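Local coordinates for protein peptide methionine sulfoxide reductase msrA/msrB (Neisseria gonorrhoeae, PDB 2H30) that probably passes electrons from DsbD, through its thioredoxin-like N-terminal domain, to the downstream methionine sulfoxide reductase domains that repair oxidised methionine, at residues Gly89-Gln92 and Lys93-Ala96. The protein carries 2 engineered substitutions. Sequence-based numbering, arbitrary orientation.
Sequences GEFQ and KWYA
Phe91 meets Trp94 and Tyr95, one turn further along a short helix, and the three rings form an aromatic cluster. The contact with Trp94 is made by one ring corner, CE1 of Phe91 lying 3.7 Å from CZ3 of the indole; the two six-membered rings are inclined at 53°. Tyr95 runs alongside Phe91, its ring plane within 7° of parallel but offset so far that the faces hardly cover one another; the touch is between Phe91 CE2 and Tyr95 CB, 4.0 Å apart. All three side chains carry CG anti to the backbone N, which sends the rings out in similar directions. The carbonyl O of Phe91 serves both neighbours: it accepts the N-H of Tyr95 (O to N, 2.8 Å) and lies in the indole plane at the edge of Trp94, 3.7 Å from CE3.

At the start of the helix, Gly89 is the N-cap residue, and its O receives Lys93 N at 3.1 Å. Gln92 folds back with a bend at chi2 (86°), which brings its OE1 within 2.8 Å of Gly89 N; the donor stands above the carbonyl plane. The amide is held at its other end too, NE2 bonding to Asp88 OD1.

Helix 90-95 is the connection of a beta-alpha-beta unit in the thioredoxin-like fold, between strands 73-78 and 105-107. Phe91 and Gln92 rest on Thr107 and Tyr95 on Val105, while Trp94 makes a cation-pi contact with Lys86 and reaches Ser48 in a loop.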
loop_
_atom_site.group_PDB
_atom_site.type_symbol
_atom_site.label_atom_id
_atom_site.label_comp_id
_atom_site.label_asym_id
_atom_site.label_seq_id
_atom_site.Cartn_x
_atom_site.Cartn_y
_atom_site.Cartn_z
ATOM N N GLY A 89 1.363 7.124 -17.068
ATOM C CA GLY A 89 0.429 8.022 -17.765
ATOM C C GLY A 89 -0.940 7.377 -18.002
ATOM O O GLY A 89 -1.958 7.990 -17.635
ATOM N N GLU A 90 -0.938 6.168 -18.601
ATOM C CA GLU A 90 -2.177 5.426 -18.900
ATOM C C GLU A 90 -2.822 5.087 -17.540
ATOM O O GLU A 90 -4.033 5.335 -17.350
ATOM C CB GLU A 90 -1.885 4.185 -19.712
ATOM C CG GLU A 90 -3.117 3.310 -19.953
ATOM C CD GLU A 90 -2.843 1.944 -20.612
ATOM O OE1 GLU A 90 -1.671 1.391 -20.669
ATOM O OE2 GLU A 90 -3.882 1.381 -21.070
ATOM N N PHE A 91 -1.953 4.711 -16.585
ATOM C CA PHE A 91 -2.462 4.284 -15.270
ATOM C C PHE A 91 -3.194 5.438 -14.627
ATOM O O PHE A 91 -4.333 5.323 -14.159
ATOM C CB PHE A 91 -1.346 3.730 -14.346
ATOM C CG PHE A 91 -1.856 3.462 -12.952
ATOM C CD1 PHE A 91 -2.547 2.262 -12.710
ATOM C CD2 PHE A 91 -1.814 4.462 -11.956
ATOM C CE1 PHE A 91 -3.142 2.027 -11.454
ATOM C CE2 PHE A 91 -2.423 4.202 -10.677
ATOM C CZ PHE A 91 -3.078 2.984 -10.480
ATOM N N GLN A 92 -2.533 6.594 -14.555
ATOM C CA GLN A 92 -3.089 7.746 -13.857
ATOM C C GLN A 92 -4.377 8.261 -14.514
ATOM O O GLN A 92 -5.287 8.724 -13.845
ATOM C CB GLN A 92 -2.028 8.857 -13.749
ATOM C CG GLN A 92 -0.802 8.558 -12.890
ATOM C CD GLN A 92 0.322 7.835 -13.613
ATOM O OE1 GLN A 92 0.110 7.110 -14.598
ATOM N NE2 GLN A 92 1.542 7.952 -13.071
ATOM N N LYS A 93 -4.424 8.209 -15.847
ATOM C CA LYS A 93 -5.610 8.611 -16.584
ATOM C C LYS A 93 -6.801 7.708 -16.260
ATOM O O LYS A 93 -7.872 8.205 -16.012
ATOM C CB LYS A 93 -5.315 8.622 -18.096
ATOM C CG LYS A 93 -6.505 9.178 -18.892
ATOM C CD LYS A 93 -7.139 10.454 -18.253
ATOM C CE LYS A 93 -6.094 11.560 -17.866
ATOM N NZ LYS A 93 -6.377 12.169 -16.507
ATOM N N TRP A 94 -6.552 6.414 -16.204
ATOM C CA TRP A 94 -7.579 5.426 -15.825
ATOM C C TRP A 94 -7.983 5.700 -14.368
ATOM O O TRP A 94 -9.165 5.770 -14.026
ATOM C CB TRP A 94 -7.021 4.009 -15.989
ATOM C CG TRP A 94 -7.911 3.022 -15.300
ATOM C CD1 TRP A 94 -9.118 2.527 -15.738
ATOM C CD2 TRP A 94 -7.717 2.508 -13.977
ATOM N NE1 TRP A 94 -9.649 1.662 -14.799
ATOM C CE2 TRP A 94 -8.822 1.657 -13.698
ATOM C CE3 TRP A 94 -6.701 2.673 -13.006
ATOM C CZ2 TRP A 94 -8.957 0.968 -12.483
ATOM C CZ3 TRP A 94 -6.832 1.981 -11.791
ATOM C CH2 TRP A 94 -7.960 1.152 -11.539
ATOM N N TYR A 95 -6.981 5.838 -13.490
ATOM C CA TYR A 95 -7.315 5.961 -12.072
ATOM C C TYR A 95 -8.068 7.231 -11.718
ATOM O O TYR A 95 -8.879 7.277 -10.789
ATOM C CB TYR A 95 -6.048 5.792 -11.228
ATOM C CG TYR A 95 -6.351 5.779 -9.740
ATOM C CD1 TYR A 95 -7.102 4.729 -9.197
ATOM C CD2 TYR A 95 -6.030 6.847 -8.944
ATOM C CE1 TYR A 95 -7.424 4.725 -7.862
ATOM C CE2 TYR A 95 -6.388 6.871 -7.579
ATOM C CZ TYR A 95 -7.060 5.786 -7.074
ATOM O OH TYR A 95 -7.423 5.796 -5.755
ATOM N N ALA A 96 -7.847 8.303 -12.504
ATOM C CA ALA A 96 -8.557 9.551 -12.263
ATOM C C ALA A 96 -10.087 9.390 -12.417
ATOM O O ALA A 96 -10.840 10.163 -11.854
ATOM C CB ALA A 96 -8.010 10.656 -13.190
#